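Local coordinates for polysaccharide deacetylase (Streptococcus pyogenes, PDB 6DQ3), which removes N-acetyl groups from the cell wall linkage unit of streptococcal rhamnopolysaccharides as a zinc-dependent enzyme of the carbohydrate esterase 4 family, at residues A[147-152]-A[186-191]. Numbering follows the deposited sequence.
Sequences VQTTEM and ARLNYK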
ATOM      1  N   VAL A 147      -5.716  19.967  11.485  1.00 32.10           N
ATOM      2  CA  VAL A 147      -5.491  18.618  11.996  1.00 30.96           C
ATOM      3  C   VAL A 147      -5.091  17.677  10.865  1.00 28.52           C
ATOM      4  O   VAL A 147      -4.205  16.829  11.031  1.00 31.04           O
ATOM      5  CB  VAL A 147      -6.735  18.112  12.748  1.00 31.17           C
ATOM      6  CG1 VAL A 147      -6.563  16.652  13.133  1.00 28.39           C
ATOM      7  CG2 VAL A 147      -6.989  18.961  13.990  1.00 31.23           C
ATOM      8  N   GLN A 148      -5.736  17.803   9.700  1.00 29.37           N
ATOM      9  CA  GLN A 148      -5.315  17.013   8.548  1.00 29.77           C
ATOM     10  C   GLN A 148      -3.854  17.281   8.217  1.00 29.91           C
ATOM     11  O   GLN A 148      -3.101  16.352   7.895  1.00 31.37           O
ATOM     12  CB  GLN A 148      -6.187  17.316   7.331  1.00 33.77           C
ATOM     13  CG  GLN A 148      -7.629  16.888   7.443  1.00 32.99           C
ATOM     14  CD  GLN A 148      -8.305  16.807   6.088  1.00 36.00           C
ATOM     15  OE1 GLN A 148      -7.854  16.084   5.200  1.00 36.46           O
ATOM     16  NE2 GLN A 148      -9.386  17.561   5.919  1.00 30.86           N
ATOM     17  N   THR A 149      -3.433  18.545   8.283  1.00 27.64           N
ATOM     18  CA  THR A 149      -2.037  18.871   8.024  1.00 32.02           C
ATOM     19  C   THR A 149      -1.125  18.161   9.022  1.00 33.03           C
ATOM     20  O   THR A 149      -0.154  17.503   8.632  1.00 30.97           O
ATOM     21  CB  THR A 149      -1.838  20.387   8.071  1.00 31.25           C
ATOM     22  OG1 THR A 149      -2.734  21.025   7.147  1.00 31.77           O
ATOM     23  CG2 THR A 149      -0.412  20.756   7.704  1.00 33.96           C
ATOM     24  N   THR A 150      -1.443  18.254  10.316  1.00 33.88           N
ATOM     25  CA  THR A 150      -0.624  17.600  11.334  1.00 30.04           C
ATOM     26  C   THR A 150      -0.562  16.093  11.108  1.00 31.22           C
ATOM     27  O   THR A 150       0.518  15.493  11.135  1.00 33.82           O
ATOM     28  CB  THR A 150      -1.176  17.913  12.727  1.00 35.04           C
ATOM     29  OG1 THR A 150      -1.165  19.330  12.940  1.00 35.72           O
ATOM     30  CG2 THR A 150      -0.350  17.230  13.818  1.00 34.83           C
ATOM     31  N   GLU A 151      -1.716  15.462  10.876  1.00 28.33           N
ATOM     32  CA  GLU A 151      -1.758  14.009  10.737  1.00 26.63           C
ATOM     33  C   GLU A 151      -0.951  13.536   9.535  1.00 29.31           C
ATOM     34  O   GLU A 151      -0.321  12.473   9.579  1.00 31.74           O
ATOM     35  CB  GLU A 151      -3.206  13.541  10.616  1.00 23.77           C
ATOM     36  CG  GLU A 151      -3.969  13.539  11.927  1.00 30.69           C
ATOM     37  CD  GLU A 151      -3.543  12.406  12.844  1.00 33.03           C
ATOM     38  OE1 GLU A 151      -2.891  11.450  12.370  1.00 30.09           O
ATOM     39  OE2 GLU A 151      -3.864  12.470  14.045  1.00 36.00           O
ATOM     40  N   MET A 152      -0.962  14.303   8.448  1.00 24.12           N
ATOM     41  CA  MET A 152      -0.252  13.913   7.241  1.00 29.90           C
ATOM     42  C   MET A 152       1.197  14.379   7.243  1.00 30.83           C
ATOM     43  O   MET A 152       2.041  13.757   6.587  1.00 32.12           O
ATOM     44  CB  MET A 152      -0.968  14.475   6.008  1.00 25.16           C
ATOM     45  CG  MET A 152      -2.272  13.755   5.671  1.00 26.13           C
ATOM     46  SD  MET A 152      -2.970  14.272   4.086  1.00 33.17           S
ATOM     47  CE  MET A 152      -3.968  15.677   4.596  1.00 29.73           C
ATOM     48  N   ALA A 186      -0.931  17.705  -1.414  1.00 35.60           N
ATOM     49  CA  ALA A 186      -0.084  18.293  -2.448  1.00 32.58           C
ATOM     50  C   ALA A 186       0.894  19.298  -1.855  1.00 31.35           C
ATOM     51  O   ALA A 186       2.081  19.304  -2.207  1.00 34.67           O
ATOM     52  CB  ALA A 186      -0.956  18.958  -3.515  1.00 32.50           C
ATOM     53  N   ARG A 187       0.418  20.154  -0.943  1.00 33.71           N
ATOM     54  CA  ARG A 187       1.280  21.177  -0.359  1.00 34.16           C
ATOM     55  C   ARG A 187       2.358  20.570   0.525  1.00 34.12           C
ATOM     56  O   ARG A 187       3.418  21.179   0.718  1.00 37.95           O
ATOM     57  CB  ARG A 187       0.448  22.172   0.453  1.00 40.11           C
ATOM     58  CG  ARG A 187      -0.329  23.173  -0.381  1.00 51.49           C
ATOM     59  CD  ARG A 187      -0.797  24.361   0.456  1.00 57.53           C
ATOM     60  NE  ARG A 187      -1.693  23.964   1.538  1.00 62.29           N
ATOM     61  CZ  ARG A 187      -3.019  23.943   1.444  1.00 67.13           C
ATOM     62  NH1 ARG A 187      -3.614  24.296   0.313  1.00 67.83           N
ATOM     63  NH2 ARG A 187      -3.750  23.566   2.484  1.00 69.10           N
ATOM     64  N   LEU A 188       2.104  19.390   1.082  1.00 29.75           N
ATOM     65  CA  LEU A 188       3.082  18.674   1.886  1.00 32.84           C
ATOM     66  C   LEU A 188       4.040  17.845   1.040  1.00 36.52           C
ATOM     67  O   LEU A 188       4.808  17.058   1.598  1.00 37.15           O
ATOM     68  CB  LEU A 188       2.368  17.771   2.891  1.00 30.40           C
ATOM     69  CG  LEU A 188       1.507  18.470   3.940  1.00 27.39           C
ATOM     70  CD1 LEU A 188       0.780  17.460   4.801  1.00 30.19           C
ATOM     71  CD2 LEU A 188       2.381  19.384   4.792  1.00 32.03           C
ATOM     72  N   ASN A 189       3.993  17.993  -0.282  1.00 34.42           N
ATOM     73  CA  ASN A 189       4.929  17.371  -1.212  1.00 35.04           C
ATOM     74  C   ASN A 189       4.738  15.864  -1.338  1.00 39.84           C
ATOM     75  O   ASN A 189       5.678  15.150  -1.702  1.00 39.71           O
ATOM     76  CB  ASN A 189       6.376  17.701  -0.823  1.00 40.54           C
ATOM     77  CG  ASN A 189       6.714  19.184  -1.019  1.00 51.11           C
ATOM     78  OD1 ASN A 189       7.260  19.837  -0.125  1.00 53.50           O
ATOM     79  ND2 ASN A 189       6.383  19.716  -2.191  1.00 50.93           N
ATOM     80  N   TYR A 190       3.542  15.358  -1.045  1.00 32.93           N
ATOM     81  CA  TYR A 190       3.187  14.016  -1.477  1.00 32.78           C
ATOM     82  C   TYR A 190       3.036  13.981  -2.992  1.00 32.17           C
ATOM     83  O   TYR A 190       2.506  14.911  -3.598  1.00 30.11           O
ATOM     84  CB  TYR A 190       1.884  13.570  -0.827  1.00 30.29           C
ATOM     85  CG  TYR A 190       2.032  13.169   0.613  1.00 28.80           C
ATOM     86  CD1 TYR A 190       2.555  11.930   0.953  1.00 32.00           C
ATOM     87  CD2 TYR A 190       1.646  14.021   1.631  1.00 28.78           C
ATOM     88  CE1 TYR A 190       2.688  11.554   2.270  1.00 31.80           C
ATOM     89  CE2 TYR A 190       1.776  13.662   2.942  1.00 27.78           C
ATOM     90  CZ  TYR A 190       2.298  12.421   3.261  1.00 27.98           C
ATOM     91  OH  TYR A 190       2.431  12.051   4.575  1.00 30.48           O
ATOM     92  N   LYS A 191       3.495  12.894  -3.602  1.00 28.88           N
ATOM     93  CA  LYS A 191       3.412  12.724  -5.048  1.00 28.95           C
ATOM     94  C   LYS A 191       2.313  11.763  -5.466  1.00 29.93           C
ATOM     95  O   LYS A 191       1.772  11.893  -6.573  1.00 30.04           O
ATOM     96  CB  LYS A 191       4.750  12.216  -5.594  1.00 35.03           C
ATOM     97  CG  LYS A 191       5.935  13.132  -5.305  1.00 42.60           C
ATOM     98  CD  LYS A 191       5.732  14.504  -5.935  1.00 47.52           C
ATOM     99  CE  LYS A 191       6.878  15.461  -5.621  1.00 51.29           C
ATOM    100  NZ  LYS A 191       6.660  16.799  -6.247  1.00 52.07           N
TER
HETATM  101  O   HOH W   1      -1.885  23.003   5.215  1.00 44.13           O
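Tyr-190 reaches across to Met-152 and donates its phenol proton to the backbone carbonyl of helix 145-162, OH to Met-152 O measuring 2.7 Å. CB points toward that helix, and with CG anti to the carbonyl carbon (chi1 -76°) the ring is carried on until its hydroxyl end meets Met-152. Along the ring edge CE2 lies 4.2 Å from Met-152 CB. Met-152 O sits near the ring plane, 3.6 Å from Tyr-190 CZ, and takes the hydroxyl in the carbonyl plane at a C=O...OH angle of 145°. Two residues earlier, Leu-188 sets one methyl against the same methionine, CD1 to Met-152 CB at 3.7 Å, and that methyl also rests 3.9 Å from Thr-149 O. Met-152 thus touches both residues through CB, while the rest of its side chain leads away, and the residue also packs on Ile-184 and Ile-170. A water donates to Thr-149 OG1, which is also hydrogen-bonded to Pro-145 O, and weakly accepts from Arg-187 NH2. Asn-189, with positive phi, is the C-prime residue of the Schellman motif ending helix 179-187; the loop that follows, before strand 192-198, packs against helix 145-162 of the polysaccharide deacetylase domain.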